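Local coordinates for protein 3-oxo-glucose-6-phosphate:glutamate aminotransferase (Bacillus subtilis subsp. subtilis, PDB 4K2M) that catalyses the reversible pyridoxal phosphate-dependent transamination of 3-dehydro-glucose 6-phosphate with glutamate, giving kanosamine 6-phosphate for antibiotic synthesis, at residues A[9-13]-A[114-118]; A[38-43]-A[309-314]. All blocks are in the same frame, centred on the assembly; numbering follows the deposited sequence.

Contact 1: A[9-13]-A[114-118]; sequences ISGKS and TYLHK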
loop_
_atom_site.group_PDB
_atom_site.type_symbol
_atom_site.label_atom_id
_atom_site.label_comp_id
_atom_site.label_asym_id
_atom_site.label_seq_id
_atom_site.Cartn_x
_atom_site.Cartn_y
_atom_site.Cartn_z
ATOM N N ILE A 9 -0.934 -22.474 26.074
ATOM C CA ILE A 9 -0.091 -21.912 25.023
ATOM C C ILE A 9 -0.925 -21.022 24.113
ATOM O O ILE A 9 -1.630 -21.509 23.228
ATOM C CB ILE A 9 0.615 -22.998 24.208
ATOM C CG1 ILE A 9 1.482 -23.855 25.129
ATOM C CG2 ILE A 9 1.464 -22.377 23.112
ATOM C CD1 ILE A 9 2.003 -25.122 24.475
ATOM N N SER A 10 -0.846 -19.712 24.349
ATOM C CA SER A 10 -1.555 -18.730 23.532
ATOM C C SER A 10 -0.602 -18.124 22.519
ATOM O O SER A 10 -1.029 -17.509 21.533
ATOM C CB SER A 10 -2.084 -17.614 24.409
ATOM O OG SER A 10 -1.011 -17.019 25.108
ATOM N N GLY A 11 0.696 -18.271 22.784
ATOM C CA GLY A 11 1.727 -17.660 21.964
ATOM C C GLY A 11 2.030 -16.231 22.385
ATOM O O GLY A 11 2.891 -15.576 21.780
ATOM N N LYS A 12 1.328 -15.740 23.407
ATOM C CA LYS A 12 1.529 -14.374 23.876
ATOM C C LYS A 12 2.720 -14.314 24.830
ATOM O O LYS A 12 3.206 -15.345 25.314
ATOM C CB LYS A 12 0.257 -13.818 24.531
ATOM C CG LYS A 12 -0.984 -13.947 23.640
ATOM C CD LYS A 12 -1.626 -12.617 23.341
ATOM C CE LYS A 12 -2.504 -12.707 22.094
ATOM N NZ LYS A 12 -3.663 -13.629 22.265
ATOM N N SER A 13 3.187 -13.103 25.103
ATOM C CA SER A 13 4.467 -12.932 25.761
ATOM C C SER A 13 4.506 -13.515 27.178
ATOM O O SER A 13 5.476 -14.185 27.560
ATOM C CB SER A 13 4.872 -11.455 25.749
ATOM O OG SER A 13 3.963 -10.656 26.488
ATOM N N THR A 114 -9.881 -12.030 17.037
ATOM C CA THR A 114 -9.862 -13.089 18.043
ATOM C C THR A 114 -8.531 -13.139 18.785
ATOM O O THR A 114 -8.483 -13.263 20.018
ATOM C CB THR A 114 -10.147 -14.443 17.403
ATOM O OG1 THR A 114 -11.433 -14.396 16.773
ATOM C CG2 THR A 114 -10.123 -15.559 18.454
ATOM N N TYR A 115 -7.445 -13.023 18.034
ATOM C CA TYR A 115 -6.116 -13.059 18.630
ATOM C C TYR A 115 -5.880 -11.889 19.572
ATOM O O TYR A 115 -5.366 -12.069 20.673
ATOM C CB TYR A 115 -5.072 -13.090 17.521
ATOM C CG TYR A 115 -3.631 -13.106 17.976
ATOM C CD1 TYR A 115 -3.058 -14.256 18.518
ATOM C CD2 TYR A 115 -2.828 -11.978 17.818
ATOM C CE1 TYR A 115 -1.722 -14.278 18.905
ATOM C CE2 TYR A 115 -1.494 -11.987 18.204
ATOM C CZ TYR A 115 -0.949 -13.134 18.741
ATOM O OH TYR A 115 0.374 -13.146 19.116
ATOM N N LEU A 116 -6.273 -10.686 19.149
ATOM C CA LEU A 116 -6.057 -9.487 19.945
ATOM C C LEU A 116 -7.105 -9.274 21.034
ATOM O O LEU A 116 -6.926 -8.411 21.890
ATOM C CB LEU A 116 -6.036 -8.257 19.029
ATOM C CG LEU A 116 -4.933 -8.200 17.978
ATOM C CD1 LEU A 116 -5.169 -7.032 17.012
ATOM C CD2 LEU A 116 -3.579 -8.056 18.647
ATOM N N HIS A 117 -8.190 -10.052 20.994
ATOM C CA HIS A 117 -9.362 -9.803 21.849
ATOM C C HIS A 117 -9.855 -8.366 21.707
ATOM O O HIS A 117 -10.143 -7.689 22.703
ATOM C CB HIS A 117 -9.076 -10.111 23.332
ATOM C CG HIS A 117 -8.635 -11.522 23.586
ATOM N ND1 HIS A 117 -9.474 -12.607 23.433
ATOM C CD2 HIS A 117 -7.443 -12.025 23.987
ATOM C CE1 HIS A 117 -8.816 -13.715 23.725
ATOM N NE2 HIS A 117 -7.582 -13.390 24.063
ATOM N N LYS A 118 -9.931 -7.895 20.461
ATOM C CA LYS A 118 -10.481 -6.576 20.161
ATOM C C LYS A 118 -11.648 -6.806 19.217
ATOM O O LYS A 118 -11.560 -7.648 18.316
ATOM C CB LYS A 118 -9.416 -5.701 19.479
ATOM C CG LYS A 118 -8.364 -5.138 20.438
ATOM C CD LYS A 118 -8.979 -4.053 21.311
ATOM C CE LYS A 118 -8.002 -3.562 22.377
ATOM N NZ LYS A 118 -8.602 -2.454 23.188
HETATM O O HOH W 1 1.597 -15.581 19.172
#
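K12 and Y115 carry this contact, and their polar and aromatic interactions come from the same end of the lysine. The ammonium donates to the backbone O of Y115, with K12 NZ 2.8 Å from Y115 O in the carbonyl plane, at a C=O...N angle of 148°. The second kind is aromatic. K12 CE sits 3.8 Å from the centroid of the Y115 ring, 17° off its normal, a CH-pi contact. K12 NZ lies over the same Y115 ring at 4.2 Å from the centroid, a cation-pi interaction. At chi1 179° the Y115 ring swings to the side of its own carbonyl carbon, and one lysine end can therefore meet both. Water supplies the third link: a single molecule lies 2.7 Å from Y115 OH and gives a weak hydrogen bond to G11 O. Within 9-13, K12 N donates to S10 OG at 3.2 Å, while that hydroxyl also bonds E15. S10 thus forms an ST turn just ahead of helix 13-24, with K12 as N-cap residue. Across the contact, helix 103-116 ends in a Schellman motif with H117, of positive phi, at C-prime: an N-terminal-domain turn packed against a helix terminus of the aminotransferase domain.

Contact 2: A[38-43]-A[309-314]; sequences IVNERW and MKYLSL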
loop_
_atom_site.group_PDB
_atom_site.type_symbol
_atom_site.label_atom_id
_atom_site.label_comp_id
_atom_site.label_asym_id
_atom_site.label_seq_id
_atom_site.Cartn_x
_atom_site.Cartn_y
_atom_site.Cartn_z
ATOM N N ILE A 38 -5.029 -20.100 14.891
ATOM C CA ILE A 38 -4.171 -20.207 13.727
ATOM C C ILE A 38 -2.702 -19.941 14.094
ATOM O O ILE A 38 -1.799 -20.549 13.510
ATOM C CB ILE A 38 -4.650 -19.201 12.656
ATOM C CG1 ILE A 38 -3.774 -19.227 11.413
ATOM C CG2 ILE A 38 -4.669 -17.804 13.235
ATOM C CD1 ILE A 38 -4.298 -18.289 10.331
ATOM N N VAL A 39 -2.473 -19.051 15.057
ATOM C CA VAL A 39 -1.109 -18.622 15.395
ATOM C C VAL A 39 -0.286 -19.757 15.977
ATOM O O VAL A 39 0.944 -19.678 16.018
ATOM C CB VAL A 39 -1.059 -17.409 16.357
ATOM C CG1 VAL A 39 -1.716 -16.202 15.724
ATOM C CG2 VAL A 39 -1.704 -17.730 17.726
ATOM N N ASN A 40 -0.975 -20.809 16.423
ATOM C CA ASN A 40 -0.324 -21.942 17.068
ATOM C C ASN A 40 -0.165 -23.137 16.142
ATOM O O ASN A 40 0.268 -24.212 16.567
ATOM C CB ASN A 40 -1.123 -22.376 18.300
ATOM C CG ASN A 40 -0.967 -21.441 19.481
ATOM O OD1 ASN A 40 0.022 -20.709 19.601
ATOM N ND2 ASN A 40 -1.944 -21.475 20.383
ATOM N N GLU A 41 -0.501 -22.975 14.868
ATOM C CA GLU A 41 -0.547 -24.131 13.975
ATOM C C GLU A 41 0.777 -24.897 13.894
ATOM O O GLU A 41 0.792 -26.136 13.905
ATOM C CB GLU A 41 -1.051 -23.736 12.582
ATOM C CG GLU A 41 -2.566 -23.558 12.510
ATOM C CD GLU A 41 -3.315 -24.860 12.751
ATOM O OE1 GLU A 41 -4.286 -24.855 13.538
ATOM O OE2 GLU A 41 -2.933 -25.887 12.149
ATOM N N ARG A 42 1.889 -24.171 13.834
ATOM C CA ARG A 42 3.188 -24.823 13.704
ATOM C C ARG A 42 3.655 -25.484 15.001
ATOM O O ARG A 42 4.547 -26.326 14.980
ATOM C CB ARG A 42 4.234 -23.854 13.138
ATOM C CG ARG A 42 3.991 -23.495 11.670
ATOM C CD ARG A 42 4.113 -24.737 10.785
ATOM N NE ARG A 42 3.508 -24.575 9.461
ATOM C CZ ARG A 42 2.257 -24.916 9.159
ATOM N NH1 ARG A 42 1.464 -25.431 10.091
ATOM N NH2 ARG A 42 1.796 -24.738 7.925
ATOM N N TRP A 43 3.034 -25.125 16.122
ATOM C CA TRP A 43 3.337 -25.771 17.407
ATOM C C TRP A 43 2.789 -27.200 17.429
ATOM O O TRP A 43 3.390 -28.102 18.023
ATOM C CB TRP A 43 2.715 -25.000 18.571
ATOM C CG TRP A 43 3.581 -23.974 19.253
ATOM C CD1 TRP A 43 3.216 -22.698 19.587
ATOM C CD2 TRP A 43 4.923 -24.148 19.739
ATOM N NE1 TRP A 43 4.249 -22.067 20.249
ATOM C CE2 TRP A 43 5.310 -22.932 20.350
ATOM C CE3 TRP A 43 5.831 -25.217 19.728
ATOM C CZ2 TRP A 43 6.565 -22.746 20.929
ATOM C CZ3 TRP A 43 7.080 -25.038 20.294
ATOM C CH2 TRP A 43 7.440 -23.815 20.890
ATOM N N MET A 309 0.903 -16.375 9.403
ATOM C CA MET A 309 0.502 -16.264 10.798
ATOM C C MET A 309 0.607 -17.593 11.514
ATOM O O MET A 309 0.701 -17.624 12.743
ATOM C CB MET A 309 -0.936 -15.741 10.916
ATOM C CG MET A 309 -1.258 -15.095 12.257
ATOM S SD MET A 309 -2.862 -14.251 12.217
ATOM C CE MET A 309 -3.410 -14.848 10.627
ATOM N N LYS A 310 0.590 -18.689 10.757
ATOM C CA LYS A 310 0.669 -20.021 11.358
ATOM C C LYS A 310 1.993 -20.244 12.072
ATOM O O LYS A 310 2.120 -21.166 12.884
ATOM C CB LYS A 310 0.472 -21.092 10.289
ATOM C CG LYS A 310 -0.877 -21.004 9.596
ATOM C CD LYS A 310 -0.921 -21.944 8.402
ATOM C CE LYS A 310 -2.317 -21.956 7.799
ATOM N NZ LYS A 310 -2.388 -22.851 6.611
ATOM N N TYR A 311 2.967 -19.390 11.772
ATOM C CA TYR A 311 4.316 -19.505 12.315
ATOM C C TYR A 311 4.562 -18.560 13.496
ATOM O O TYR A 311 5.615 -18.629 14.128
ATOM C CB TYR A 311 5.360 -19.240 11.204
ATOM C CG TYR A 311 5.327 -20.256 10.079
ATOM C CD1 TYR A 311 6.280 -21.266 9.990
ATOM C CD2 TYR A 311 4.333 -20.205 9.109
ATOM C CE1 TYR A 311 6.234 -22.209 8.951
ATOM C CE2 TYR A 311 4.280 -21.138 8.074
ATOM C CZ TYR A 311 5.224 -22.132 8.003
ATOM O OH TYR A 311 5.130 -23.032 6.959
ATOM N N LEU A 312 3.597 -17.699 13.816
ATOM C CA LEU A 312 3.829 -16.611 14.782
ATOM C C LEU A 312 4.149 -17.038 16.223
ATOM O O LEU A 312 5.122 -16.567 16.812
ATOM C CB LEU A 312 2.663 -15.608 14.771
ATOM C CG LEU A 312 2.733 -14.452 15.769
ATOM C CD1 LEU A 312 4.026 -13.649 15.572
ATOM C CD2 LEU A 312 1.489 -13.550 15.625
ATOM N N SER A 313 3.341 -17.918 16.807
ATOM C CA SER A 313 3.627 -18.340 18.179
ATOM C C SER A 313 4.992 -19.003 18.287
ATOM O O SER A 313 5.755 -18.702 19.214
ATOM C CB SER A 313 2.548 -19.272 18.712
ATOM O OG SER A 313 1.343 -18.552 18.865
ATOM N N LEU A 314 5.300 -19.893 17.347
ATOM C CA LEU A 314 6.598 -20.576 17.362
ATOM C C LEU A 314 7.728 -19.561 17.194
ATOM O O LEU A 314 8.727 -19.603 17.906
ATOM C CB LEU A 314 6.685 -21.621 16.257
ATOM C CG LEU A 314 8.090 -22.207 16.064
ATOM C CD1 LEU A 314 8.508 -23.034 17.288
ATOM C CD2 LEU A 314 8.191 -23.033 14.787
HETATM O O HOH W 2 3.182 -21.168 15.480
HETATM O O HOH W 3 4.633 -19.704 21.643
#
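R42, with 113 Å² buried, meets K310 and Y311. Its firmest tie is from the backbone, R42 N donating to K310 O at 3.2 Å. In one of two modelled conformers its side chain, bent at chi2, crosses the Y311 ring obliquely: R42 CG stands 3.7 Å from the Y311 ring centroid, 16° off the normal, a CH-pi contact, and NE reaches CZ, with guanidinium and ring planes 77° apart. D85 of helix 80-93 takes the polar ends, through a salt bridge with R42 NH2 and a hydrogen bond with Y311 OH. K310, with 104 Å² buried, lays CB against E41 CB and CG against I38 CG1, whereas its ammonium pairs with E307. V39, at 83 Å², sets CG1 3.7 Å from M309 CG; V39 O receives S313 N at 3.1 Å and a water that also bonds K310 O and L314 N. Beside it, S313 OG donates to N40 OD1 at 2.6 Å, tilted 30° from the amide's carbonyl plane. Farther along, L314 CD1 covers one face of W43. The 3-10 turns 38-40 and 309-311 thus meet, together with the helical residues that follow, with helix 103-116 against I38, V39 and M309, and helix 13-24 against W43.

How the contacts relate
Both contacts join the N-terminal domain to the aminotransferase domain, their centres 11 Å apart on the same side of the chain's centre. Contact 2 buries 696 Å², about four times the 169 Å² of contact 1. Contact 1 is mainly buried but has H117 exposed at its margin; contact 2 is partly buried, with I38, E41, R42, K310 and L314 partly exposed and none fully so. Their chemistry differs: contact 1 rests on a lysine bond, a cation-pi interaction and a bridging water, contact 2 chiefly on direct backbone bonds and apolar packing. They touch directly, Y115 CE1 lying 3.6 Å from V39 CG2 and Y115 OH 3.7 Å from L312 CD2; Y115 touches residues of both contacts.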